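Local atomic coordinates of Lmo2349 protein (Listeria monocytogenes, PDB entry 4GVO), a protein that probably binds L-cystine or related amino acids outside the cell as the solute-binding component of an ABC importer. Residues A[177-180]-A[184-187]; A[60-65]-A[85-90]; A[118-123]-A[157-162]; A[108-113]-A[187-192]. One frame throughout, in Å; residues are numbered along the deposited sequence.

Interaction 1: residues A[177-180]-A[184-187]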
loop_
_atom_site.group_PDB
_atom_site.type_symbol
_atom_site.label_atom_id
_atom_site.label_comp_id
_atom_site.label_asym_id
_atom_site.label_seq_id
_atom_site.Cartn_x
_atom_site.Cartn_y
_atom_site.Cartn_z
ATOM N N PHE A 177 -0.362 7.812 10.968
ATOM C CA PHE A 177 -1.786 8.113 10.887
ATOM C C PHE A 177 -2.589 7.234 11.853
ATOM O O PHE A 177 -3.447 7.730 12.631
ATOM C CB PHE A 177 -2.336 8.027 9.460
ATOM C CG PHE A 177 -3.773 8.471 9.357
ATOM C CD1 PHE A 177 -4.086 9.805 9.497
ATOM C CD2 PHE A 177 -4.795 7.569 9.188
ATOM C CE1 PHE A 177 -5.376 10.244 9.478
ATOM C CE2 PHE A 177 -6.101 8.002 9.103
ATOM C CZ PHE A 177 -6.385 9.350 9.273
ATOM N N GLN A 178 -2.259 5.947 11.899
ATOM C CA GLN A 178 -2.963 5.044 12.798
ATOM C C GLN A 178 -2.779 5.457 14.290
ATOM O O GLN A 178 -3.740 5.375 15.064
ATOM C CB GLN A 178 -2.496 3.616 12.552
ATOM C CG GLN A 178 -3.276 2.600 13.345
ATOM C CD GLN A 178 -2.789 1.194 13.082
ATOM O OE1 GLN A 178 -3.119 0.567 12.041
ATOM N NE2 GLN A 178 -2.009 0.674 14.032
ATOM N N ASN A 179 -1.568 5.885 14.639
ATOM C CA ASN A 179 -1.272 6.255 16.003
ATOM C C ASN A 179 -2.097 7.437 16.508
ATOM O O ASN A 179 -2.355 7.534 17.705
ATOM C CB ASN A 179 0.212 6.597 16.158
ATOM C CG ASN A 179 1.093 5.379 16.292
ATOM O OD1 ASN A 179 0.610 4.258 16.488
ATOM N ND2 ASN A 179 2.391 5.588 16.106
ATOM N N LYS A 180 -2.524 8.302 15.591
ATOM C CA LYS A 180 -3.211 9.551 16.005
ATOM C C LYS A 180 -4.464 9.306 16.824
ATOM O O LYS A 180 -4.777 10.080 17.714
ATOM C CB LYS A 180 -3.549 10.431 14.786
ATOM C CG LYS A 180 -2.305 11.044 14.171
ATOM C CD LYS A 180 -2.662 12.079 13.149
ATOM C CE LYS A 180 -1.421 12.774 12.607
ATOM N NZ LYS A 180 -0.551 13.332 13.686
ATOM N N ILE A 184 -3.554 1.708 20.740
ATOM C CA ILE A 184 -2.425 0.829 20.481
ATOM C C ILE A 184 -1.417 1.693 19.718
ATOM O O ILE A 184 -1.648 2.007 18.539
ATOM C CB ILE A 184 -2.830 -0.422 19.632
ATOM C CG1 ILE A 184 -4.026 -1.160 20.283
ATOM C CG2 ILE A 184 -1.589 -1.326 19.367
ATOM C CD1 ILE A 184 -4.815 -2.032 19.302
ATOM N N LYS A 185 -0.324 2.082 20.356
ATOM C CA LYS A 185 0.745 2.853 19.651
ATOM C C LYS A 185 1.798 1.921 19.103
ATOM O O LYS A 185 2.345 1.072 19.819
ATOM C CB LYS A 185 1.397 3.854 20.604
ATOM C CG LYS A 185 0.450 4.805 21.309
ATOM C CD LYS A 185 -0.379 5.679 20.373
ATOM C CE LYS A 185 -1.200 6.649 21.233
ATOM N NZ LYS A 185 -2.005 7.582 20.410
ATOM N N GLU A 186 2.106 2.122 17.832
ATOM C CA GLU A 186 3.132 1.368 17.136
ATOM C C GLU A 186 4.283 2.269 16.813
ATOM O O GLU A 186 4.177 3.498 16.795
ATOM C CB GLU A 186 2.571 0.825 15.844
ATOM C CG GLU A 186 1.478 -0.204 16.060
ATOM C CD GLU A 186 0.865 -0.709 14.770
ATOM O OE1 GLU A 186 1.361 -0.348 13.693
ATOM O OE2 GLU A 186 -0.190 -1.393 14.814
ATOM N N LYS A 187 5.438 1.668 16.594
ATOM C CA LYS A 187 6.630 2.429 16.141
ATOM C C LYS A 187 7.415 1.582 15.141
ATOM O O LYS A 187 7.480 0.357 15.283
ATOM C CB LYS A 187 7.495 2.901 17.313
ATOM C CG LYS A 187 8.274 1.808 17.988
ATOM C CD LYS A 187 9.095 2.339 19.143
ATOM C CE LYS A 187 9.771 1.188 19.866
ATOM N NZ LYS A 187 10.372 1.687 21.128
HETATM O O HOH W 1 -1.375 2.532 15.929
HETATM O O HOH W 2 -1.764 -1.975 12.137
#

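Interaction 2: residues A[60-65]-A[85-90]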
loop_
_atom_site.group_PDB
_atom_site.type_symbol
_atom_site.label_atom_id
_atom_site.label_comp_id
_atom_site.label_asym_id
_atom_site.label_seq_id
_atom_site.Cartn_x
_atom_site.Cartn_y
_atom_site.Cartn_z
ATOM N N ASN A 60 -7.533 -9.840 -3.055
ATOM C CA ASN A 60 -8.079 -10.260 -4.327
ATOM C C ASN A 60 -7.702 -9.369 -5.485
ATOM O O ASN A 60 -8.019 -9.699 -6.616
ATOM C CB ASN A 60 -9.630 -10.273 -4.252
ATOM C CG ASN A 60 -10.258 -11.070 -5.376
ATOM O OD1 ASN A 60 -9.950 -12.246 -5.554
ATOM N ND2 ASN A 60 -11.162 -10.424 -6.121
ATOM N N LEU A 61 -7.014 -8.245 -5.233
ATOM C CA LEU A 61 -6.839 -7.254 -6.283
ATOM C C LEU A 61 -6.039 -7.797 -7.481
ATOM O O LEU A 61 -6.429 -7.627 -8.636
ATOM C CB LEU A 61 -6.173 -5.995 -5.747
ATOM C CG LEU A 61 -7.059 -5.107 -4.904
ATOM C CD1 LEU A 61 -6.171 -4.093 -4.162
ATOM C CD2 LEU A 61 -8.102 -4.395 -5.773
ATOM N N LEU A 62 -4.912 -8.464 -7.207
ATOM C CA LEU A 62 -4.091 -8.971 -8.324
ATOM C C LEU A 62 -4.652 -10.290 -8.903
ATOM O O LEU A 62 -4.420 -10.606 -10.084
ATOM C CB LEU A 62 -2.613 -9.102 -7.938
ATOM C CG LEU A 62 -1.939 -7.787 -7.603
ATOM C CD1 LEU A 62 -0.464 -8.031 -7.293
ATOM C CD2 LEU A 62 -2.144 -6.813 -8.782
ATOM N N VAL A 63 -5.460 -11.009 -8.126
ATOM C CA VAL A 63 -6.193 -12.167 -8.672
ATOM C C VAL A 63 -7.152 -11.583 -9.713
ATOM O O VAL A 63 -7.231 -12.101 -10.844
ATOM C CB VAL A 63 -6.946 -12.929 -7.529
ATOM C CG1 VAL A 63 -7.815 -14.026 -8.114
ATOM C CG2 VAL A 63 -5.937 -13.492 -6.522
ATOM N N SER A 64 -7.877 -10.518 -9.370
ATOM C CA SER A 64 -8.836 -9.890 -10.278
ATOM C C SER A 64 -8.155 -9.316 -11.514
ATOM O O SER A 64 -8.600 -9.524 -12.656
ATOM C CB SER A 64 -9.619 -8.847 -9.488
ATOM O OG SER A 64 -10.640 -8.223 -10.222
ATOM N N LEU A 65 -7.035 -8.643 -11.312
ATOM C CA LEU A 65 -6.293 -8.056 -12.425
ATOM C C LEU A 65 -5.794 -9.150 -13.364
ATOM O O LEU A 65 -5.933 -9.023 -14.603
ATOM C CB LEU A 65 -5.137 -7.154 -11.913
ATOM C CG LEU A 65 -4.352 -6.376 -12.975
ATOM C CD1 LEU A 65 -5.193 -5.322 -13.734
ATOM C CD2 LEU A 65 -3.124 -5.707 -12.339
ATOM N N LYS A 85 7.030 -9.299 -13.376
ATOM C CA LYS A 85 7.052 -10.452 -14.263
ATOM C C LYS A 85 5.644 -10.756 -14.783
ATOM O O LYS A 85 5.506 -11.297 -15.874
ATOM C CB LYS A 85 7.689 -11.681 -13.630
ATOM C CG LYS A 85 6.812 -12.490 -12.682
ATOM C CD LYS A 85 7.710 -13.018 -11.576
ATOM C CE LYS A 85 7.030 -13.834 -10.495
ATOM N NZ LYS A 85 5.648 -13.453 -10.179
ATOM N N LYS A 86 4.602 -10.341 -14.048
ATOM C CA LYS A 86 3.211 -10.626 -14.389
ATOM C C LYS A 86 2.431 -9.438 -14.935
ATOM O O LYS A 86 1.527 -9.611 -15.768
ATOM C CB LYS A 86 2.439 -11.165 -13.195
ATOM C CG LYS A 86 2.931 -12.455 -12.619
ATOM C CD LYS A 86 2.151 -12.779 -11.349
ATOM C CE LYS A 86 0.700 -13.173 -11.664
ATOM N NZ LYS A 86 -0.110 -13.593 -10.488
ATOM N N PHE A 87 2.764 -8.234 -14.454
ATOM C CA PHE A 87 1.938 -7.033 -14.674
ATOM C C PHE A 87 2.772 -5.849 -15.190
ATOM O O PHE A 87 4.008 -5.806 -15.025
ATOM C CB PHE A 87 1.229 -6.663 -13.383
ATOM C CG PHE A 87 0.323 -7.710 -12.883
ATOM C CD1 PHE A 87 -0.816 -8.034 -13.596
ATOM C CD2 PHE A 87 0.607 -8.423 -11.727
ATOM C CE1 PHE A 87 -1.700 -9.041 -13.161
ATOM C CE2 PHE A 87 -0.258 -9.409 -11.295
ATOM C CZ PHE A 87 -1.404 -9.714 -11.995
ATOM N N LEU A 88 2.067 -4.887 -15.779
ATOM C CA LEU A 88 2.612 -3.611 -16.187
ATOM C C LEU A 88 2.490 -2.593 -15.070
ATOM O O LEU A 88 1.432 -2.436 -14.484
ATOM C CB LEU A 88 1.871 -3.141 -17.432
ATOM C CG LEU A 88 2.265 -1.795 -18.020
ATOM C CD1 LEU A 88 3.741 -1.818 -18.434
ATOM C CD2 LEU A 88 1.359 -1.513 -19.205
ATOM N N PHE A 89 3.584 -1.907 -14.781
ATOM C CA PHE A 89 3.568 -0.724 -13.918
ATOM C C PHE A 89 3.670 0.524 -14.785
ATOM O O PHE A 89 4.450 0.544 -15.738
ATOM C CB PHE A 89 4.729 -0.716 -12.947
ATOM C CG PHE A 89 4.594 -1.753 -11.855
ATOM C CD1 PHE A 89 4.803 -3.085 -12.105
ATOM C CD2 PHE A 89 4.200 -1.401 -10.598
ATOM C CE1 PHE A 89 4.675 -4.023 -11.055
ATOM C CE2 PHE A 89 4.043 -2.329 -9.574
ATOM C CZ PHE A 89 4.311 -3.625 -9.797
ATOM N N ASN A 90 2.909 1.574 -14.468
ATOM C CA ASN A 90 3.125 2.832 -15.160
ATOM C C ASN A 90 4.505 3.389 -14.751
ATOM O O ASN A 90 5.123 2.885 -13.802
ATOM C CB ASN A 90 1.982 3.803 -14.935
ATOM C CG ASN A 90 1.943 4.330 -13.529
ATOM O OD1 ASN A 90 1.809 3.549 -12.593
ATOM N ND2 ASN A 90 2.070 5.645 -13.369
HETATM O O HOH W 3 -2.769 -12.810 -10.557
#

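Interaction 3: residues A[118-123]-A[157-162]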
loop_
_atom_site.group_PDB
_atom_site.type_symbol
_atom_site.label_atom_id
_atom_site.label_comp_id
_atom_site.label_asym_id
_atom_site.label_seq_id
_atom_site.Cartn_x
_atom_site.Cartn_y
_atom_site.Cartn_z
ATOM N N GLY A 118 12.641 -16.978 16.976
ATOM C CA GLY A 118 11.680 -17.544 17.929
ATOM C C GLY A 118 10.408 -16.750 18.148
ATOM O O GLY A 118 9.635 -17.095 19.011
ATOM N N LYS A 119 10.229 -15.674 17.388
ATOM C CA LYS A 119 9.114 -14.767 17.530
ATOM C C LYS A 119 8.140 -14.905 16.360
ATOM O O LYS A 119 8.341 -15.694 15.450
ATOM C CB LYS A 119 9.614 -13.323 17.673
ATOM C CG LYS A 119 10.340 -13.185 19.024
ATOM C CD LYS A 119 10.725 -11.773 19.345
ATOM C CE LYS A 119 11.181 -11.668 20.792
ATOM N NZ LYS A 119 11.358 -10.269 21.264
ATOM N N ARG A 120 7.037 -14.191 16.462
ATOM C CA ARG A 120 5.933 -14.308 15.517
ATOM C C ARG A 120 5.610 -12.942 14.929
ATOM O O ARG A 120 5.365 -11.965 15.671
ATOM C CB ARG A 120 4.714 -14.893 16.206
ATOM C CG ARG A 120 3.467 -15.059 15.347
ATOM C CD ARG A 120 2.403 -15.870 16.072
ATOM N NE ARG A 120 1.144 -15.998 15.292
ATOM C CZ ARG A 120 0.186 -15.085 15.287
ATOM N NH1 ARG A 120 0.334 -13.966 15.954
ATOM N NH2 ARG A 120 -0.908 -15.239 14.562
ATOM N N VAL A 121 5.626 -12.868 13.590
ATOM C CA VAL A 121 5.386 -11.628 12.872
ATOM C C VAL A 121 4.056 -11.757 12.156
ATOM O O VAL A 121 3.743 -12.788 11.565
ATOM C CB VAL A 121 6.546 -11.356 11.873
ATOM C CG1 VAL A 121 6.317 -10.058 11.108
ATOM C CG2 VAL A 121 7.888 -11.319 12.626
ATOM N N ILE A 122 3.250 -10.735 12.274
ATOM C CA ILE A 122 1.927 -10.682 11.647
ATOM C C ILE A 122 1.981 -9.703 10.469
ATOM O O ILE A 122 2.596 -8.650 10.548
ATOM C CB ILE A 122 0.831 -10.273 12.686
ATOM C CG1 ILE A 122 -0.598 -10.626 12.187
ATOM C CG2 ILE A 122 0.967 -8.804 13.140
ATOM C CD1 ILE A 122 -0.884 -12.101 12.173
ATOM N N THR A 123 1.369 -10.082 9.362
ATOM C CA THR A 123 1.417 -9.271 8.160
ATOM C C THR A 123 0.155 -9.482 7.333
ATOM O O THR A 123 -0.736 -10.200 7.762
ATOM C CB THR A 123 2.703 -9.566 7.372
ATOM O OG1 THR A 123 2.851 -8.588 6.350
ATOM C CG2 THR A 123 2.773 -10.953 6.800
ATOM N N ALA A 157 -2.908 -4.615 14.533
ATOM C CA ALA A 157 -2.734 -3.796 15.721
ATOM C C ALA A 157 -3.126 -4.541 16.986
ATOM O O ALA A 157 -2.441 -4.463 18.011
ATOM C CB ALA A 157 -3.562 -2.495 15.639
ATOM N N ASN A 158 -4.251 -5.247 16.924
ATOM C CA ASN A 158 -4.683 -5.988 18.068
ATOM C C ASN A 158 -3.797 -7.172 18.445
ATOM O O ASN A 158 -3.630 -7.446 19.606
ATOM C CB ASN A 158 -6.174 -6.363 17.953
ATOM C CG ASN A 158 -7.065 -5.176 18.250
ATOM O OD1 ASN A 158 -7.244 -4.849 19.420
ATOM N ND2 ASN A 158 -7.598 -4.517 17.222
ATOM N N GLN A 159 -3.219 -7.856 17.464
ATOM C CA GLN A 159 -2.314 -8.903 17.792
ATOM C C GLN A 159 -1.001 -8.337 18.351
ATOM O O GLN A 159 -0.410 -8.970 19.246
ATOM C CB GLN A 159 -2.045 -9.830 16.614
ATOM C CG GLN A 159 -3.274 -10.535 16.097
ATOM C CD GLN A 159 -2.983 -11.802 15.344
ATOM O OE1 GLN A 159 -2.030 -12.536 15.698
ATOM N NE2 GLN A 159 -3.787 -12.091 14.302
ATOM N N LEU A 160 -0.598 -7.132 17.940
ATOM C CA LEU A 160 0.573 -6.511 18.616
ATOM C C LEU A 160 0.228 -6.121 20.060
ATOM O O LEU A 160 1.005 -6.327 20.979
ATOM C CB LEU A 160 1.035 -5.264 17.873
ATOM C CG LEU A 160 1.706 -5.523 16.513
ATOM C CD1 LEU A 160 1.904 -4.201 15.780
ATOM C CD2 LEU A 160 3.002 -6.299 16.650
ATOM N N LYS A 161 -0.978 -5.578 20.246
ATOM C CA LYS A 161 -1.434 -5.118 21.569
ATOM C C LYS A 161 -1.339 -6.233 22.593
ATOM O O LYS A 161 -0.884 -6.016 23.704
ATOM C CB LYS A 161 -2.895 -4.643 21.492
ATOM C CG LYS A 161 -3.459 -4.054 22.777
ATOM C CD LYS A 161 -4.921 -3.587 22.621
ATOM C CE LYS A 161 -5.452 -2.867 23.867
ATOM N NZ LYS A 161 -6.334 -1.666 23.646
ATOM N N THR A 162 -1.861 -7.411 22.229
ATOM C CA THR A 162 -1.910 -8.544 23.149
ATOM C C THR A 162 -0.625 -9.316 23.285
ATOM O O THR A 162 -0.519 -10.167 24.168
ATOM C CB THR A 162 -2.975 -9.580 22.744
ATOM O OG1 THR A 162 -2.639 -10.131 21.475
ATOM C CG2 THR A 162 -4.325 -8.949 22.646
#

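Interaction 4: residues A[108-113]-A[187-192]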
loop_
_atom_site.group_PDB
_atom_site.type_symbol
_atom_site.label_atom_id
_atom_site.label_comp_id
_atom_site.label_asym_id
_atom_site.label_seq_id
_atom_site.Cartn_x
_atom_site.Cartn_y
_atom_site.Cartn_z
ATOM N N ASN A 108 11.370 -2.661 22.946
ATOM C CA ASN A 108 12.708 -2.366 22.475
ATOM C C ASN A 108 13.558 -3.609 22.246
ATOM O O ASN A 108 14.784 -3.528 22.105
ATOM C CB ASN A 108 13.367 -1.420 23.455
ATOM C CG ASN A 108 12.633 -0.086 23.496
ATOM O OD1 ASN A 108 12.555 0.581 22.470
ATOM N ND2 ASN A 108 12.096 0.299 24.660
ATOM N N SER A 109 12.892 -4.758 22.174
ATOM C CA SER A 109 13.624 -6.015 22.044
ATOM C C SER A 109 14.048 -6.366 20.627
ATOM O O SER A 109 14.889 -7.247 20.411
ATOM C CB SER A 109 12.838 -7.150 22.661
ATOM O OG SER A 109 11.704 -7.531 21.893
ATOM N N ILE A 110 13.500 -5.636 19.656
ATOM C CA ILE A 110 13.739 -5.933 18.228
ATOM C C ILE A 110 14.297 -4.687 17.500
ATOM O O ILE A 110 13.725 -3.606 17.576
ATOM C CB ILE A 110 12.396 -6.337 17.558
ATOM C CG1 ILE A 110 11.881 -7.628 18.123
ATOM C CG2 ILE A 110 12.532 -6.424 16.050
ATOM C CD1 ILE A 110 10.393 -7.909 17.936
ATOM N N ASN A 111 15.424 -4.876 16.834
ATOM C CA ASN A 111 15.966 -3.905 15.920
ATOM C C ASN A 111 16.247 -4.599 14.603
ATOM O O ASN A 111 15.569 -4.330 13.637
ATOM C CB ASN A 111 17.180 -3.177 16.526
ATOM C CG ASN A 111 17.604 -2.017 15.648
ATOM O OD1 ASN A 111 18.046 -2.234 14.552
ATOM N ND2 ASN A 111 17.254 -0.800 16.056
ATOM N N SER A 112 17.216 -5.496 14.553
ATOM C CA SER A 112 17.495 -6.307 13.383
ATOM C C SER A 112 16.406 -7.364 13.204
ATOM O O SER A 112 15.809 -7.840 14.166
ATOM C CB SER A 112 18.796 -7.063 13.632
ATOM O OG SER A 112 19.140 -7.928 12.568
ATOM N N THR A 113 16.246 -7.839 11.961
ATOM C CA THR A 113 15.445 -9.034 11.737
ATOM C C THR A 113 16.018 -10.254 12.451
ATOM O O THR A 113 15.306 -11.217 12.709
ATOM C CB THR A 113 15.228 -9.352 10.271
ATOM O OG1 THR A 113 16.499 -9.495 9.664
ATOM C CG2 THR A 113 14.472 -8.203 9.564
ATOM N N LYS A 187 5.438 1.668 16.594
ATOM C CA LYS A 187 6.630 2.429 16.141
ATOM C C LYS A 187 7.415 1.582 15.141
ATOM O O LYS A 187 7.480 0.357 15.283
ATOM C CB LYS A 187 7.495 2.901 17.313
ATOM C CG LYS A 187 8.274 1.808 17.988
ATOM C CD LYS A 187 9.095 2.339 19.143
ATOM C CE LYS A 187 9.771 1.188 19.866
ATOM N NZ LYS A 187 10.372 1.687 21.128
ATOM N N VAL A 188 8.048 2.248 14.172
ATOM C CA VAL A 188 9.025 1.569 13.312
ATOM C C VAL A 188 10.341 1.423 14.063
ATOM O O VAL A 188 10.713 2.276 14.905
ATOM C CB VAL A 188 9.234 2.323 11.954
ATOM C CG1 VAL A 188 7.936 2.315 11.149
ATOM C CG2 VAL A 188 9.769 3.740 12.142
ATOM N N VAL A 189 11.041 0.330 13.788
ATOM C CA VAL A 189 12.343 0.051 14.384
ATOM C C VAL A 189 13.260 -0.463 13.295
ATOM O O VAL A 189 12.819 -1.023 12.300
ATOM C CB VAL A 189 12.287 -0.938 15.563
ATOM C CG1 VAL A 189 11.519 -0.336 16.737
ATOM C CG2 VAL A 189 11.718 -2.278 15.162
ATOM N N GLY A 190 14.556 -0.343 13.503
ATOM C CA GLY A 190 15.486 -1.021 12.646
ATOM C C GLY A 190 15.655 -0.360 11.302
ATOM O O GLY A 190 15.244 0.796 11.049
ATOM N N ASP A 191 16.232 -1.144 10.405
ATOM C CA ASP A 191 16.616 -0.629 9.095
ATOM C C ASP A 191 15.473 -0.704 8.106
ATOM O O ASP A 191 14.518 -1.489 8.282
ATOM C CB ASP A 191 17.827 -1.369 8.586
ATOM C CG ASP A 191 19.090 -1.105 9.451
ATOM O OD1 ASP A 191 19.157 -0.040 10.131
ATOM O OD2 ASP A 191 19.953 -1.989 9.449
ATOM N N VAL A 192 15.547 0.115 7.081
ATOM C CA VAL A 192 14.604 0.013 5.966
ATOM C C VAL A 192 14.892 -1.275 5.185
ATOM O O VAL A 192 16.009 -1.494 4.715
ATOM C CB VAL A 192 14.681 1.253 5.086
ATOM C CG1 VAL A 192 13.808 1.134 3.821
ATOM C CG2 VAL A 192 14.304 2.488 5.852
HETATM O O HOH W 4 15.371 -4.352 10.895
HETATM O O HOH W 5 18.133 -3.142 11.812
#

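Interaction 1: residues A[177-180]-A[184-187]
The turn that leads from helix 172-180 into strand 186-189 is closed where the amide of N179 meets the backbone of E186. N179 OD1 accepts from E186 N at 2.9 Å, with an N-H...O angle of 175°, and N179 ND2 donates to E186 O at 2.8 Å. Both polar ends of one amide thus engage the N-H and C=O of a single residue, as a neighbouring strand would, and this fixes which way round the amide lies; E186 O sits close to its plane. In this family 3 solute-binding fold, the connection brings the chain back to the mixed sheet, where K187 pairs with V103 of strand 95-104. K185 bends at its second torsion (chi2 -59°), which brings NZ 2.7 Å from N179 O, almost head-on to the carbonyl; the same ammonium also donates to S182 O within the turn. From Q178, NE2 makes a weak bond of 2.9 Å to E186 OE2, the amide and carboxylate planes standing 81° apart. A water accepts from Q178 NE2 and donates to N179 OD1 and I184 O, each at 2.7 Å.

Interaction 2: residues A[60-65]-A[85-90]
F87 and L65 make the tight part of this contact: L65 CD2 comes to 3.5 Å from F87 CD1 and 3.7 Å from F87 CE1, and L65 CG follows at 3.8 Å from F87 CE1. The methyl meets the ring obliquely, and L65 and F87 point at one another. The L65 chain turns away from its own amide nitrogen (chi1 -175°), which directs the branch at the CD1-CE1 side of the ring. L62 is looser. Its CD2 lies over one ring face, displaced from the ring centre, with 4.1 Å to F87 CE2 as the nearest approach of its side chain. Here helix 61-66 packs against the link between helix 81-86 and strand 88-89, a buried junction in the family 3 solute-binding fold; M201 of strand 191-202 touches both L62 and F87, and R83, which lines the ligand pocket, touches L62. The opposite face of F87 carries CB of the preceding K86, 3.6 Å above the plane and also off centre. Beyond the ring the chemistry turns polar. L62 O is 3.7 Å from F87 CZ and accepts from a water at 2.8 Å, while K86 NZ donates to that same water, also at 2.8 Å. The water lies at the ring edge, in its plane; K86 has two conformers, so its half of the bridge is doubtful.

Interaction 3: residues A[118-123]-A[157-162]
R120 and Q159 join strand 120-123 to helix 156-162, a strand-helix contact in the family 3 solute-binding fold. The strand pairs in parallel with strand 145-148, and the helix lies across from its R120 and I122 side chains. The guanidinium grips a single acceptor with both terminal nitrogens: R120 NH1 donates to Q159 OE1 at 2.8 Å with an N-H...O angle of 160°, and R120 NH2 donates to the same oxygen at 3.1 Å with a more bent angle of 137°. The first donor arrives nearly in line with the Q159 carbonyl; the second lies in the carbonyl plane, on a lone pair. Because OE1 also sits in the guanidinium plane and the two planar groups are only 15° apart, the pair forms one nearly flat unit, although the side chains carrying it cross at about a right angle. R120 is extended from CG to NE, a shape that carries the charged end out to the helix. Further partners satisfy this network. NH1 also donates to R164 O, NE has a long, weak ion pair with E145, and the other end of the amide is used as well, since Q159 NE2 donates to N154 O. On the strand backbone, R120 N donates to D166 OD2 and I122 O accepts from T168 OG1. With OE1 accepting and NE2 donating, the rotation of the buried amide is settled. I122 supplies the apolar side: its CD1 reaches 3.6 Å from Q159 NE2 and 3.7 Å from Q159 OE1, above the amide plane and displaced toward its O/N end.

Interaction 4: residues A[108-113]-A[187-192]
The N-CA bond of G190 lies over one face of the N111 amide, displaced toward its O/N end: OD1 is 3.4 Å and ND2 3.8 Å from G190 CA, and ND2 is 3.7 Å from G190 N. The first torsion of N111 (chi1 -171°) sends CG out on the far side from the residue's own N-H, which carries the flat group toward the glycine. The second flat group, the N108 amide, is approached from above its plane: K187 NZ donates to N108 OD1 at 2.8 Å, but stands 37° out of the carbonyl plane and therefore not on a lone pair. The two side chains cross at about a right angle. K187 is extended beyond CG, which spans the distance from the strand to the loop, and its ammonium has a second acceptor in D105 O. This contact lays the loop that follows strand 95-104 along strand 186-189, which pairs antiparallel with strand 95-104 in the mixed sheet of the family 3 solute-binding fold. The chain turns a corner at G190, whose phi is positive (76°), and there the backbones come closest. G190 CA makes a CA-H...O contact of 3.5 Å with N111 O. Between the two polar ends, V189 CG2 packs 3.4 Å from I110 O and 4.3 Å from I110 CG2. Water continues the contact past the corner. One molecule donates to N111 O, another donates to N111 OD1, and each accepts only weakly from D191 N, bridging the loop to the residue after the glycine.

Interactions 2 and 3 are buried, whereas interactions 1 and 4 lie at the surface. Interactions 1 and 4 share K187 and strand 186-189, one joining it to the preceding helix and the other to a distant loop; both rely on amides, lysines and water. Interaction 3 touches both: I184 and E186 of interaction 1 pack on helix 156-162, and K119 meets S109 and I110 of interaction 4, within whose loop interaction 3 is nested along the chain. Its central amide, that of Q159, is buried and bonds directly to protein atoms. Interaction 2 reaches the same sheet as interactions 1 and 4, but its centre is about 30 Å from that of interaction 1, and it is chiefly apolar.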